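Local atomic coordinates of uncharacterized protein (Bacteroides caccae, PDB entry 4L7A), a protein that is of unknown function but is probably a zinc-dependent metallopeptidase that hydrolyses peptide bonds. Residues Asp24-Leu28 with Glu29-Asn33; Ser48-Thr51 with His52-Pro56; Phe59-Ser62 with Val63-Lys67. All coordinates share one frame; numbering follows the deposited sequence.

Interaction 1: Asp24-Leu28 with Glu29-Asn33; sequences DRWLL and ENYVN
In the later part of helix 17-35, which widens into a pi-type turn at 29-32, Asn30 stacks on Trp26 and Tyr31 packs against Leu27. The backbone begins in alpha-helical register, Glu29 N bonding to Arg25 O, and then widens: Leu27 O receives both Tyr31 N, at 2.9 Å, and Val32 N, at 3.1 Å, and Asn33 N reaches back five residues to Leu28 O. Trp26 O is also gripped twice, by the backbone N of Asn30 and by its side-chain ND2, which lies 2.9 Å from Trp26 O in a nearly straight bond (167°). Because this acceptor lies in the plane of the Asn30 amide, the bond fixes the rotation of that group and holds it almost flat over the indole, the two planes 18° apart. ND2 sits above the ring toward its rim, while Asn30 CB makes a CH-pi contact 3.8 Å from the centroid of the six-membered ring. The indole is placed for this by a chi1 of -173°, which sets CG anti to the backbone N. Tyr31 turns its own edge region to Trp26, with CE1 3.9 Å from CZ3 of the indole, and its CD1 meets Leu27 CD2; its hydroxyl bonds to Ala66 O of helix 59-81. On the more exposed flank, Arg25 and Glu29 were each modelled in two conformations, so their long salt bridge and the Glu29 OE1 bond to Tyr271 OH are doubtful. Paired i-to-i+4 and i-to-i+5 bonds converging on one carbonyl are the mark of a pi-type widening within an alpha-helix.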
loop_
_atom_site.group_PDB
_atom_site.type_symbol
_atom_site.label_atom_id
_atom_site.label_comp_id
_atom_site.label_asym_id
_atom_site.label_seq_id
_atom_site.Cartn_x
_atom_site.Cartn_y
_atom_site.Cartn_z
ATOM N N ASP A 24 -15.105 2.223 -17.762
ATOM C CA ASP A 24 -15.795 1.122 -17.076
ATOM C C ASP A 24 -15.393 -0.174 -17.709
ATOM O O ASP A 24 -15.089 -1.132 -17.034
ATOM C CB ASP A 24 -17.307 1.249 -17.108
ATOM C CG ASP A 24 -17.811 2.459 -16.356
ATOM O OD1 ASP A 24 -17.080 3.047 -15.533
ATOM O OD2 ASP A 24 -18.965 2.852 -16.620
ATOM N N ARG A 25 -15.362 -0.184 -19.026
ATOM C CA ARG A 25 -14.969 -1.389 -19.776
ATOM C C ARG A 25 -13.535 -1.773 -19.388
ATOM O O ARG A 25 -13.266 -2.919 -19.086
ATOM C CB ARG A 25 -15.126 -1.193 -21.313
ATOM C CG ARG A 25 -15.716 -2.406 -22.067
ATOM C CD ARG A 25 -15.756 -2.240 -23.631
ATOM N NE ARG A 25 -14.493 -2.621 -24.289
ATOM C CZ ARG A 25 -13.641 -1.780 -24.881
ATOM N NH1 ARG A 25 -13.896 -0.487 -24.952
ATOM N NH2 ARG A 25 -12.547 -2.244 -25.433
ATOM N N TRP A 26 -12.626 -0.799 -19.373
ATOM C CA TRP A 26 -11.232 -1.064 -19.025
ATOM C C TRP A 26 -11.117 -1.615 -17.595
ATOM O O TRP A 26 -10.301 -2.497 -17.336
ATOM C CB TRP A 26 -10.433 0.205 -19.223
ATOM C CG TRP A 26 -9.010 0.045 -19.055
ATOM C CD1 TRP A 26 -8.110 -0.171 -20.042
ATOM C CD2 TRP A 26 -8.267 0.016 -17.816
ATOM N NE1 TRP A 26 -6.853 -0.283 -19.511
ATOM C CE2 TRP A 26 -6.908 -0.149 -18.154
ATOM C CE3 TRP A 26 -8.614 0.177 -16.469
ATOM C CZ2 TRP A 26 -5.887 -0.190 -17.206
ATOM C CZ3 TRP A 26 -7.592 0.157 -15.505
ATOM C CH2 TRP A 26 -6.247 -0.027 -15.885
ATOM N N LEU A 27 -11.924 -1.094 -16.671
ATOM C CA LEU A 27 -11.876 -1.546 -15.275
ATOM C C LEU A 27 -12.422 -2.985 -15.180
ATOM O O LEU A 27 -11.877 -3.836 -14.434
ATOM C CB LEU A 27 -12.651 -0.623 -14.359
ATOM C CG LEU A 27 -11.992 0.748 -14.231
ATOM C CD1 LEU A 27 -12.963 1.722 -13.601
ATOM C CD2 LEU A 27 -10.725 0.670 -13.392
ATOM N N LEU A 28 -13.485 -3.272 -15.910
ATOM C CA LEU A 28 -13.992 -4.646 -15.922
ATOM C C LEU A 28 -12.862 -5.612 -16.299
ATOM O O LEU A 28 -12.638 -6.616 -15.642
ATOM C CB LEU A 28 -15.134 -4.758 -16.903
ATOM C CG LEU A 28 -15.766 -6.136 -17.136
ATOM C CD1 LEU A 28 -16.294 -6.718 -15.838
ATOM C CD2 LEU A 28 -16.929 -6.045 -18.158
ATOM N N GLU A 29 -12.123 -5.242 -17.339
ATOM C CA GLU A 29 -11.125 -6.113 -17.913
ATOM C C GLU A 29 -9.823 -6.148 -17.107
ATOM O O GLU A 29 -9.163 -7.155 -17.081
ATOM C CB GLU A 29 -10.915 -5.757 -19.392
ATOM C CG GLU A 29 -12.230 -5.929 -20.225
ATOM C CD GLU A 29 -12.204 -5.288 -21.609
ATOM O OE1 GLU A 29 -11.209 -4.664 -22.020
ATOM O OE2 GLU A 29 -13.212 -5.410 -22.302
ATOM N N ASN A 30 -9.460 -5.065 -16.448
ATOM C CA ASN A 30 -8.194 -5.041 -15.764
ATOM C C ASN A 30 -8.224 -5.210 -14.224
ATOM O O ASN A 30 -7.182 -5.391 -13.637
ATOM C CB ASN A 30 -7.440 -3.745 -16.074
ATOM C CG ASN A 30 -6.882 -3.720 -17.474
ATOM O OD1 ASN A 30 -5.757 -4.114 -17.697
ATOM N ND2 ASN A 30 -7.700 -3.317 -18.433
ATOM N N TYR A 31 -9.372 -5.048 -13.593
ATOM C CA TYR A 31 -9.503 -5.132 -12.146
ATOM C C TYR A 31 -10.498 -6.231 -11.773
ATOM O O TYR A 31 -10.160 -7.137 -11.031
ATOM C CB TYR A 31 -9.939 -3.790 -11.541
ATOM C CG TYR A 31 -8.772 -2.831 -11.226
ATOM C CD1 TYR A 31 -8.215 -2.055 -12.196
ATOM C CD2 TYR A 31 -8.250 -2.753 -9.968
ATOM C CE1 TYR A 31 -7.145 -1.185 -11.921
ATOM C CE2 TYR A 31 -7.187 -1.897 -9.661
ATOM C CZ TYR A 31 -6.652 -1.103 -10.634
ATOM O OH TYR A 31 -5.612 -0.258 -10.361
ATOM N N VAL A 32 -11.689 -6.181 -12.347
ATOM C CA VAL A 32 -12.762 -7.114 -11.996
ATOM C C VAL A 32 -12.428 -8.505 -12.472
ATOM O O VAL A 32 -12.342 -9.420 -11.653
ATOM C CB VAL A 32 -14.120 -6.759 -12.601
ATOM C CG1 VAL A 32 -15.176 -7.823 -12.151
ATOM C CG2 VAL A 32 -14.590 -5.394 -12.154
ATOM N N ASN A 33 -12.152 -8.659 -13.759
ATOM C CA ASN A 33 -11.919 -10.011 -14.241
ATOM C C ASN A 33 -10.694 -10.718 -13.688
ATOM O O ASN A 33 -10.833 -11.859 -13.310
ATOM C CB ASN A 33 -11.988 -10.115 -15.752
ATOM C CG ASN A 33 -13.389 -9.880 -16.258
ATOM O OD1 ASN A 33 -14.355 -9.904 -15.503
ATOM N ND2 ASN A 33 -13.502 -9.591 -17.529
#

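Interaction 2: Ser48-Thr51 with His52-Pro56; sequences SDYT and HNLVP
The chain runs extended through Ser48-Thr51 and then folds into a type I beta turn from Thr51 to Leu54, with His52 and Asn53 at the two corners. Leu54 N closes the turn on Thr51 O at 3.2 Å. The N-H points almost straight at the oxygen (168°), yet the donor stands well above the carbonyl plane, 57° out of it, rather than on a lone pair. A second bond comes from the threonine side chain: Asn53 N donates to Thr51 OG1 at 3.1 Å, with a more bent approach. This pairing of a threonine hydroxyl oxygen with the backbone N two residues on is an ST turn, superposed here on the first part of the beta turn. A chi1 of 72° tucks OG1 between the backbone N and the carbonyl carbon of Thr51, where it faces the N-H of Asn53; the Thr51 and Asn53 side chains then run alongside each other, and OG1 comes within 3.2 Å of Asn53 CB. Flanking the bend, Tyr50 CB and Leu54 CD2 touch at 4.0 Å, a single apolar contact. Asn53 ND2 bonds in turn to Ser99 OG, joining the turn to the segment after strand 93-98, and Leu54 also packs on Ile97 of that strand. Between these two segments the bend rests mainly on polar bonds, with Thr51 supplying both acceptors.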
loop_
_atom_site.group_PDB
_atom_site.type_symbol
_atom_site.label_atom_id
_atom_site.label_comp_id
_atom_site.label_asym_id
_atom_site.label_seq_id
_atom_site.Cartn_x
_atom_site.Cartn_y
_atom_site.Cartn_z
ATOM N N SER A 48 -19.797 7.986 1.350
ATOM C CA SER A 48 -18.990 8.148 2.562
ATOM C C SER A 48 -19.150 9.486 3.233
ATOM O O SER A 48 -19.821 10.384 2.748
ATOM C CB SER A 48 -17.514 7.766 2.371
ATOM O OG SER A 48 -16.837 8.522 1.425
ATOM N N ASP A 49 -18.576 9.564 4.416
ATOM C CA ASP A 49 -18.444 10.807 5.118
ATOM C C ASP A 49 -17.476 11.691 4.329
ATOM O O ASP A 49 -16.671 11.210 3.541
ATOM C CB ASP A 49 -17.949 10.520 6.540
ATOM C CG ASP A 49 -18.931 9.644 7.311
ATOM O OD1 ASP A 49 -20.160 9.863 7.192
ATOM O OD2 ASP A 49 -18.470 8.697 7.990
ATOM N N TYR A 50 -17.564 12.989 4.532
ATOM C CA TYR A 50 -16.777 13.921 3.738
ATOM C C TYR A 50 -16.307 15.075 4.646
ATOM O O TYR A 50 -16.783 15.200 5.781
ATOM C CB TYR A 50 -17.634 14.452 2.554
ATOM C CG TYR A 50 -18.861 15.182 2.961
ATOM C CD1 TYR A 50 -19.975 14.482 3.292
ATOM C CD2 TYR A 50 -18.895 16.578 3.090
ATOM C CE1 TYR A 50 -21.092 15.107 3.722
ATOM C CE2 TYR A 50 -19.965 17.215 3.526
ATOM C CZ TYR A 50 -21.098 16.457 3.858
ATOM O OH TYR A 50 -22.257 16.974 4.361
ATOM N N THR A 51 -15.417 15.931 4.117
ATOM C CA THR A 51 -15.014 17.148 4.789
ATOM C C THR A 51 -15.186 18.314 3.824
ATOM O O THR A 51 -15.615 18.105 2.689
ATOM C CB THR A 51 -13.558 17.068 5.271
ATOM O OG1 THR A 51 -12.647 17.152 4.162
ATOM C CG2 THR A 51 -13.310 15.823 6.084
ATOM N N HIS A 52 -14.819 19.528 4.234
ATOM C CA HIS A 52 -14.839 20.681 3.310
ATOM C C HIS A 52 -13.758 20.600 2.231
ATOM O O HIS A 52 -13.793 21.360 1.227
ATOM C CB HIS A 52 -14.740 22.002 4.047
ATOM C CG HIS A 52 -15.950 22.309 4.830
ATOM N ND1 HIS A 52 -16.045 23.397 5.671
ATOM C CD2 HIS A 52 -17.148 21.673 4.887
ATOM C CE1 HIS A 52 -17.262 23.428 6.198
ATOM N NE2 HIS A 52 -17.947 22.392 5.738
ATOM N N ASN A 53 -12.837 19.662 2.396
ATOM C CA ASN A 53 -11.921 19.318 1.346
ATOM C C ASN A 53 -12.440 18.570 0.132
ATOM O O ASN A 53 -11.687 18.362 -0.815
ATOM C CB ASN A 53 -10.785 18.508 1.915
ATOM C CG ASN A 53 -9.568 19.323 2.074
ATOM O OD1 ASN A 53 -9.653 20.507 2.467
ATOM N ND2 ASN A 53 -8.385 18.714 1.760
ATOM N N LEU A 54 -13.668 18.075 0.185
ATOM C CA LEU A 54 -14.219 17.343 -0.942
ATOM C C LEU A 54 -14.294 18.259 -2.196
ATOM O O LEU A 54 -14.738 19.395 -2.101
ATOM C CB LEU A 54 -15.626 16.896 -0.615
ATOM C CG LEU A 54 -16.262 15.989 -1.671
ATOM C CD1 LEU A 54 -15.495 14.707 -1.809
ATOM C CD2 LEU A 54 -17.709 15.656 -1.235
ATOM N N VAL A 55 -13.819 17.734 -3.319
ATOM C CA VAL A 55 -13.940 18.355 -4.657
ATOM C C VAL A 55 -14.362 17.244 -5.651
ATOM O O VAL A 55 -14.230 16.063 -5.348
ATOM C CB VAL A 55 -12.605 18.990 -5.146
ATOM C CG1 VAL A 55 -12.162 20.106 -4.231
ATOM C CG2 VAL A 55 -11.470 17.948 -5.267
ATOM N N PRO A 56 -14.897 17.624 -6.817
ATOM C CA PRO A 56 -15.234 16.600 -7.783
ATOM C C PRO A 56 -14.025 15.714 -8.120
ATOM O O PRO A 56 -12.878 16.171 -8.165
ATOM C CB PRO A 56 -15.668 17.413 -9.003
ATOM C CG PRO A 56 -16.173 18.664 -8.431
ATOM C CD PRO A 56 -15.222 18.970 -7.307
#

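Interaction 3: Phe59-Ser62 with Val63-Lys67; sequences FWLS and VKLAK
Phe59 and Val63 meet on the first turns of helix 59-81, where regular alpha-helical bonds link Phe59-Ser62 to Val63-Ala66. The tight part lies around Val63. Its CG2 methyl comes over one face of the Phe59 ring, toward the rim, in a CH-pi contact 4.2 Å from the centroid, and reaches Phe59 CE2 at 3.8 Å. Trp60 lies alongside the same valine, its CE3 a slacker 4.2 Å from Val63 CG2, so one methyl serves two aromatic rings. With CG anti to the backbone N (chi1 176°), the Phe59 ring reaches the valine methyl, and its CD2 lies over the centre of the Trp60 indole. Buried Ser62 OG is hydrogen-bonded to Asp58 O, just before the helix.

Leu61 and Leu65 are buried but more loosely matched, with Leu61 CG and Leu65 CD1 4.3 Å apart; both also pack on Met122 of strand 115-122. The looser, partly exposed flank includes Lys64, whose extended chain runs past Trp60 O before its end departs; its NZ makes a long, weak ion pair with Asp268. Near the root of the lysine chain, Lys64 CG still lies 3.2 Å from Trp60 O, the carbonyl to which its own backbone N is bonded.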
loop_
_atom_site.group_PDB
_atom_site.type_symbol
_atom_site.label_atom_id
_atom_site.label_comp_id
_atom_site.label_asym_id
_atom_site.label_seq_id
_atom_site.Cartn_x
_atom_site.Cartn_y
_atom_site.Cartn_z
ATOM N N PHE A 59 -11.592 12.977 -13.603
ATOM C CA PHE A 59 -11.670 11.761 -14.390
ATOM C C PHE A 59 -10.330 11.263 -14.967
ATOM O O PHE A 59 -9.972 10.122 -14.768
ATOM C CB PHE A 59 -12.631 11.927 -15.552
ATOM C CG PHE A 59 -12.686 10.714 -16.477
ATOM C CD1 PHE A 59 -13.539 9.643 -16.184
ATOM C CD2 PHE A 59 -11.921 10.650 -17.614
ATOM C CE1 PHE A 59 -13.641 8.534 -17.037
ATOM C CE2 PHE A 59 -12.020 9.550 -18.478
ATOM C CZ PHE A 59 -12.899 8.487 -18.181
ATOM N N TRP A 60 -9.618 12.098 -15.699
ATOM C CA TRP A 60 -8.373 11.661 -16.312
ATOM C C TRP A 60 -7.274 11.377 -15.253
ATOM O O TRP A 60 -6.415 10.520 -15.443
ATOM C CB TRP A 60 -7.906 12.667 -17.366
ATOM C CG TRP A 60 -8.813 12.646 -18.510
ATOM C CD1 TRP A 60 -9.724 13.596 -18.837
ATOM C CD2 TRP A 60 -8.912 11.618 -19.515
ATOM N NE1 TRP A 60 -10.389 13.233 -19.962
ATOM C CE2 TRP A 60 -9.947 11.997 -20.380
ATOM C CE3 TRP A 60 -8.267 10.403 -19.730
ATOM C CZ2 TRP A 60 -10.332 11.222 -21.478
ATOM C CZ3 TRP A 60 -8.657 9.618 -20.801
ATOM C CH2 TRP A 60 -9.674 10.040 -21.683
ATOM N N LEU A 61 -7.354 12.030 -14.121
ATOM C CA LEU A 61 -6.491 11.615 -13.040
ATOM C C LEU A 61 -6.888 10.211 -12.443
ATOM O O LEU A 61 -6.008 9.446 -12.021
ATOM C CB LEU A 61 -6.474 12.682 -11.947
ATOM C CG LEU A 61 -5.554 12.407 -10.735
ATOM C CD1 LEU A 61 -4.108 12.203 -11.196
ATOM C CD2 LEU A 61 -5.664 13.598 -9.788
ATOM N N SER A 62 -8.186 9.888 -12.428
ATOM C CA SER A 62 -8.634 8.567 -11.986
ATOM C C SER A 62 -8.084 7.476 -12.901
ATOM O O SER A 62 -7.710 6.429 -12.444
ATOM C CB SER A 62 -10.145 8.453 -11.947
ATOM O OG SER A 62 -10.653 9.365 -10.981
ATOM N N VAL A 63 -8.045 7.744 -14.196
ATOM C CA VAL A 63 -7.508 6.825 -15.167
ATOM C C VAL A 63 -6.016 6.595 -14.922
ATOM O O VAL A 63 -5.522 5.438 -14.971
ATOM C CB VAL A 63 -7.716 7.362 -16.596
ATOM C CG1 VAL A 63 -7.064 6.446 -17.613
ATOM C CG2 VAL A 63 -9.193 7.483 -16.910
ATOM N N LYS A 64 -5.280 7.676 -14.664
ATOM C CA LYS A 64 -3.842 7.565 -14.425
ATOM C C LYS A 64 -3.598 6.730 -13.211
ATOM O O LYS A 64 -2.800 5.804 -13.260
ATOM C CB LYS A 64 -3.214 8.932 -14.232
ATOM C CG LYS A 64 -3.271 9.732 -15.516
ATOM C CD LYS A 64 -2.434 10.978 -15.461
ATOM C CE LYS A 64 -2.786 11.862 -16.618
ATOM N NZ LYS A 64 -1.929 13.033 -16.530
ATOM N N LEU A 65 -4.330 7.016 -12.140
ATOM C CA LEU A 65 -4.161 6.268 -10.888
ATOM C C LEU A 65 -4.544 4.795 -11.003
ATOM O O LEU A 65 -3.845 3.949 -10.476
ATOM C CB LEU A 65 -4.957 6.893 -9.765
ATOM C CG LEU A 65 -4.233 8.078 -9.188
ATOM C CD1 LEU A 65 -5.190 8.881 -8.323
ATOM C CD2 LEU A 65 -3.060 7.580 -8.327
ATOM N N ALA A 66 -5.614 4.483 -11.744
ATOM C CA ALA A 66 -5.960 3.090 -11.938
ATOM C C ALA A 66 -4.844 2.355 -12.635
ATOM O O ALA A 66 -4.585 1.199 -12.324
ATOM C CB ALA A 66 -7.210 2.960 -12.728
ATOM N N LYS A 67 -4.161 2.994 -13.548
ATOM C CA LYS A 67 -3.064 2.324 -14.270
ATOM C C LYS A 67 -1.773 2.251 -13.433
ATOM O O LYS A 67 -1.008 1.271 -13.534
ATOM C CB LYS A 67 -2.746 3.027 -15.591
ATOM C CG LYS A 67 -3.857 2.970 -16.615
ATOM C CD LYS A 67 -3.359 3.333 -17.993
ATOM C CE LYS A 67 -4.453 3.079 -19.078
ATOM N NZ LYS A 67 -3.917 3.491 -20.380
#

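From the N terminus the three contacts follow in series, with none crossing or enclosing another, and each joins adjoining pieces of chain rather than closing a long loop. Interaction 1 shapes the later part of helix 17-35. The chain then passes through strand 38-40 into a loop, where interaction 2 bends it at the surface beside strand 93-98, before helix 59-81 begins with interaction 3. Interactions 1 and 3 come together in space, their centres about 13 Å apart: Trp26 CZ2 packs 3.8 Å from Lys67 CG, tying the two helices together. Interaction 2 touches neither, its nearest atoms about 15 Å from interaction 1, and it adjoins interaction 3 through sequence alone.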